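Local coordinates for protein 4-alpha-glucanotransferase (Corynebacterium glutamicum, PDB 5B68) that belongs to the amylomaltase (disproportionating enzyme) family of 4-alpha-glucanotransferases, pairing an N-terminal beta-sandwich domain with a TIM-barrel domain, at residues S206-Q210 against D211-F215; I246-V250 against E251-E255. One frame throughout, in Å; residues are numbered along the deposited sequence.

Both contacts fall in the TIM-barrel part of the chain and come in series, contact 1 being the first. Contact 1 is the turn that ends helix 198-209 and feeds strand 215-218 of the parallel sheet; contact 2 lies in the long loop that leaves this strand on the way to helix 261-277. Their centres are about 24 Å apart and their nearest atoms about 12 Å, so they do not touch. Helix 198-209 relates them: its last turn belongs to contact 1, while Phe-198 and Asn-199 at its start meet side chains of contact 2. One helix of the barrel domain is thus flanked by a compact turn at one end and a packed excursion at the other.

Contact 1. Residues S206-Q210 against D211-F215; sequences SVVAQ and DGADF
Ala-213 doubles back on the last turn of the helix and sets its CB against the CG2 branch of Val-208, 3.9 Å away. With chi1 at -62°, that methyl sits between the backbone N and the carbonyl carbon of Val-208 and faces the returning chain. Beside this apolar touch the Val-208 O receives two amides: Asp-211 N at 3.2 Å and, more weakly, Ala-213 N at 3.3 Å. The neighbouring Ala-209 O takes Gly-212 N at 3.2 Å in a nearly straight bond, closing a type I beta turn from Ala-209 to Gly-212. The same oxygen accepts from a water that also donates to Ala-213 O (2.7 Å), tying the outgoing chain to the helix end. The bonds from Ala-213 to Val-208 and from Gly-212 to Ala-209, with the apolar pair beside them, make a Schellman motif. Gly-212 takes the positive phi (113°) that the motif needs at this position, a region of backbone angles that suits a residue without a CB.

Asp-211 holds its carboxylate back over the peptide it has just left, its CG 3.5 Å from Gln-210 C, because chi1 (-52°) turns the group to the backbone N side. There OD2 is gripped by Tyr-696 OH and by a salt bridge to Arg-691, so the turn is pinned to the C-terminal part of the chain.

Val-208 and Ala-213 both rest on Val-180 of strand 177-182, and Val-208 also meets Tyr-696 of helix 694-702. Beyond the turn, Asp-214 salt-bridges Arg-177, and the chain enters strand 215-218 beside strand 177-182.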
# COMPACT_ATOMS: atom_id res chain seq x y z
N SER A 206 18.10 -9.38 -10.13
CA SER A 206 18.90 -10.50 -10.66
C SER A 206 20.20 -10.59 -9.85
O SER A 206 20.68 -11.69 -9.59
CB SER A 206 19.13 -10.44 -12.18
OG SER A 206 20.01 -9.38 -12.44
N VAL A 207 20.76 -9.47 -9.42
CA VAL A 207 22.01 -9.48 -8.66
C VAL A 207 21.83 -10.07 -7.29
O VAL A 207 22.55 -10.94 -6.88
CB VAL A 207 22.56 -8.04 -8.51
CG1 VAL A 207 23.63 -7.93 -7.42
CG2 VAL A 207 23.09 -7.52 -9.81
N VAL A 208 20.83 -9.63 -6.55
CA VAL A 208 20.72 -10.10 -5.13
C VAL A 208 20.23 -11.53 -5.16
O VAL A 208 20.46 -12.26 -4.20
CB VAL A 208 19.84 -9.21 -4.26
CG1 VAL A 208 20.41 -7.81 -4.16
CG2 VAL A 208 18.42 -9.13 -4.80
N ALA A 209 19.59 -11.97 -6.25
CA ALA A 209 19.15 -13.34 -6.36
C ALA A 209 20.36 -14.31 -6.41
O ALA A 209 20.24 -15.46 -6.05
CB ALA A 209 18.33 -13.51 -7.62
N GLN A 210 21.53 -13.82 -6.83
CA GLN A 210 22.72 -14.71 -7.03
C GLN A 210 23.22 -15.10 -5.66
O GLN A 210 23.97 -16.06 -5.52
CB GLN A 210 23.83 -13.95 -7.75
CG GLN A 210 23.40 -13.59 -9.14
CD GLN A 210 24.31 -12.61 -9.84
OE1 GLN A 210 25.23 -12.02 -9.25
NE2 GLN A 210 23.95 -12.32 -11.09
N ASP A 211 22.89 -14.31 -4.64
CA ASP A 211 23.28 -14.62 -3.29
C ASP A 211 22.20 -15.16 -2.38
O ASP A 211 22.45 -15.21 -1.17
CB ASP A 211 24.02 -13.43 -2.67
CG ASP A 211 25.14 -12.99 -3.55
OD1 ASP A 211 26.07 -13.79 -3.71
OD2 ASP A 211 25.08 -11.91 -4.14
N GLY A 212 21.09 -15.60 -2.96
CA GLY A 212 20.09 -16.30 -2.20
C GLY A 212 18.74 -15.62 -2.00
O GLY A 212 17.88 -16.21 -1.46
N ALA A 213 18.61 -14.34 -2.34
CA ALA A 213 17.37 -13.64 -2.13
C ALA A 213 16.26 -14.25 -2.97
O ALA A 213 16.47 -14.48 -4.17
CB ALA A 213 17.55 -12.17 -2.50
N ASP A 214 15.08 -14.45 -2.38
CA ASP A 214 13.90 -14.95 -3.10
C ASP A 214 12.86 -13.84 -3.44
O ASP A 214 11.94 -14.12 -4.25
CB ASP A 214 13.24 -16.10 -2.36
CG ASP A 214 13.83 -17.46 -2.76
OD1 ASP A 214 13.97 -17.67 -3.97
OD2 ASP A 214 14.23 -18.24 -1.85
N PHE A 215 13.04 -12.65 -2.90
CA PHE A 215 12.23 -11.53 -3.29
C PHE A 215 13.00 -10.23 -3.21
O PHE A 215 13.99 -10.16 -2.52
CB PHE A 215 10.97 -11.45 -2.44
CG PHE A 215 11.21 -11.21 -1.00
CD1 PHE A 215 11.30 -9.94 -0.52
CD2 PHE A 215 11.32 -12.25 -0.12
CE1 PHE A 215 11.52 -9.70 0.80
CE2 PHE A 215 11.54 -12.02 1.21
CZ PHE A 215 11.63 -10.74 1.67
O HOH W 1 17.54 -16.66 -5.34

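Contact 2. Residues I246-V250 against E251-E255; sequences IYIRV and EDIPE
Ile-248 reaches forward with its CG2 methyl to Ile-253 CD1, 4.1 Å away, the two side chains crossing at a slant. Next in line, Arg-249 runs its aliphatic stem between two acids: CG passes 3.4 Å from Glu-251 OE1, and CD lies 3.5 Å from Asp-252 OD2. A bend at chi3 (-65°) then turns the guanidinium so that Asp-252 OD2 lies far off its plane, which stands 47° from that of the carboxylate. Any attraction between the two charges is probably electrostatic only, not a salt bridge. The polar link between them is water-mediated: a water at the guanidinium edge, in its plane, 3.0 Å from Arg-249 NH1, donates to Asp-252 OD1. The main partners of the arginine are Asp-197 and Asp-200, in salt bridges, while Asn-199 holds Asp-252 OD2. Backbone Arg-249 O meanwhile accepts Asp-252 N at 3.1 Å.

Val-250 repeats this step, its O taking Ile-253 N at 3.1 Å. Its CB lies 4.2 Å from Ile-253 CD1, so that methyl touches both Val-250 and Ile-248. A second water, 3.0 Å from Val-250 N, donates to Glu-251 OE1. Glu-251 brings OE1 there by bending sharply at chi2 (91°), and its OE2 is bound by Trp-193 NE1 and Arg-275. Ile-253 packs on Leu-297 and Ile-300 of helix 286-301 and on Leu-362 of helix 349-376.

Two successive i to i+3 amide bonds mark a one-turn 3-10 helix, residues 250-252. It folds the loop after strand 215-218 of the barrel domain into a compact turn, with Ile-248 on Phe-198 and Gln-366, Arg-249 and Asp-252 bound by residues around the start of helix 198-209, and Glu-251 salt-bridged to helix 261-277.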
# COMPACT_ATOMS: atom_id res chain seq x y z
N ILE A 246 7.82 8.06 -14.21
CA ILE A 246 9.19 8.49 -13.92
C ILE A 246 10.22 7.38 -13.96
O ILE A 246 11.42 7.64 -14.17
CB ILE A 246 9.28 9.24 -12.65
CG1 ILE A 246 10.47 10.24 -12.70
CG2 ILE A 246 9.31 8.36 -11.39
CD1 ILE A 246 10.54 11.05 -11.44
N TYR A 247 9.72 6.16 -13.77
CA TYR A 247 10.55 4.97 -13.73
C TYR A 247 10.84 4.32 -15.09
O TYR A 247 11.62 3.41 -15.16
CB TYR A 247 9.93 3.93 -12.79
CG TYR A 247 9.88 4.32 -11.33
CD1 TYR A 247 11.03 4.44 -10.58
CD2 TYR A 247 8.68 4.52 -10.69
CE1 TYR A 247 10.99 4.78 -9.25
CE2 TYR A 247 8.62 4.86 -9.38
CZ TYR A 247 9.78 4.99 -8.66
OH TYR A 247 9.70 5.31 -7.35
N ILE A 248 10.21 4.79 -16.15
CA ILE A 248 10.47 4.28 -17.44
C ILE A 248 11.93 4.54 -17.83
O ILE A 248 12.43 5.68 -17.65
CB ILE A 248 9.58 4.94 -18.48
CG1 ILE A 248 8.09 4.55 -18.27
CG2 ILE A 248 10.01 4.54 -19.86
CD1 ILE A 248 7.15 5.37 -19.13
N ARG A 249 12.61 3.52 -18.35
CA ARG A 249 13.90 3.73 -18.97
C ARG A 249 13.64 3.88 -20.44
O ARG A 249 13.29 2.94 -21.12
CB ARG A 249 14.86 2.57 -18.79
CG ARG A 249 16.14 2.81 -19.58
CD ARG A 249 17.31 1.95 -19.16
NE ARG A 249 17.77 2.22 -17.81
CZ ARG A 249 18.85 1.66 -17.31
NH1 ARG A 249 19.55 0.84 -18.07
NH2 ARG A 249 19.24 1.89 -16.07
N VAL A 250 13.83 5.08 -20.92
CA VAL A 250 13.34 5.38 -22.27
C VAL A 250 14.07 4.64 -23.33
O VAL A 250 13.51 4.26 -24.38
CB VAL A 250 13.30 6.93 -22.53
CG1 VAL A 250 12.47 7.66 -21.48
CG2 VAL A 250 14.71 7.52 -22.65
N GLU A 251 15.38 4.44 -23.10
CA GLU A 251 16.22 3.68 -24.03
C GLU A 251 15.81 2.22 -24.22
O GLU A 251 16.14 1.62 -25.24
CB GLU A 251 17.73 3.78 -23.68
CG GLU A 251 18.30 5.19 -23.63
CD GLU A 251 18.26 5.84 -22.26
OE1 GLU A 251 17.46 5.39 -21.34
OE2 GLU A 251 19.02 6.81 -22.09
N ASP A 252 15.06 1.65 -23.27
CA ASP A 252 14.56 0.27 -23.43
C ASP A 252 13.25 0.15 -24.23
O ASP A 252 12.81 -0.97 -24.56
CB ASP A 252 14.30 -0.35 -22.02
CG ASP A 252 15.56 -0.63 -21.24
OD1 ASP A 252 16.68 -0.51 -21.80
OD2 ASP A 252 15.46 -0.94 -20.05
N ILE A 253 12.65 1.28 -24.60
CA ILE A 253 11.41 1.19 -25.36
C ILE A 253 11.78 0.73 -26.80
O ILE A 253 12.61 1.37 -27.44
CB ILE A 253 10.66 2.53 -25.38
CG1 ILE A 253 10.35 3.11 -23.98
CG2 ILE A 253 9.37 2.36 -26.20
CD1 ILE A 253 10.05 4.61 -23.96
N PRO A 254 11.16 -0.33 -27.34
CA PRO A 254 11.58 -0.76 -28.68
C PRO A 254 11.53 0.37 -29.74
O PRO A 254 12.43 0.45 -30.56
CB PRO A 254 10.58 -1.86 -29.03
CG PRO A 254 10.32 -2.50 -27.70
CD PRO A 254 10.26 -1.35 -26.73
N GLU A 255 10.56 1.26 -29.64
CA GLU A 255 10.39 2.32 -30.66
C GLU A 255 11.44 3.44 -30.51
O GLU A 255 11.61 4.27 -31.43
CB GLU A 255 8.97 2.92 -30.64
CG GLU A 255 7.86 2.01 -31.21
CD GLU A 255 7.55 0.85 -30.28
OE1 GLU A 255 7.67 1.05 -29.05
OE2 GLU A 255 7.23 -0.27 -30.75
O HOH W 2 19.24 0.08 -20.94
O HOH W 3 15.83 6.63 -19.29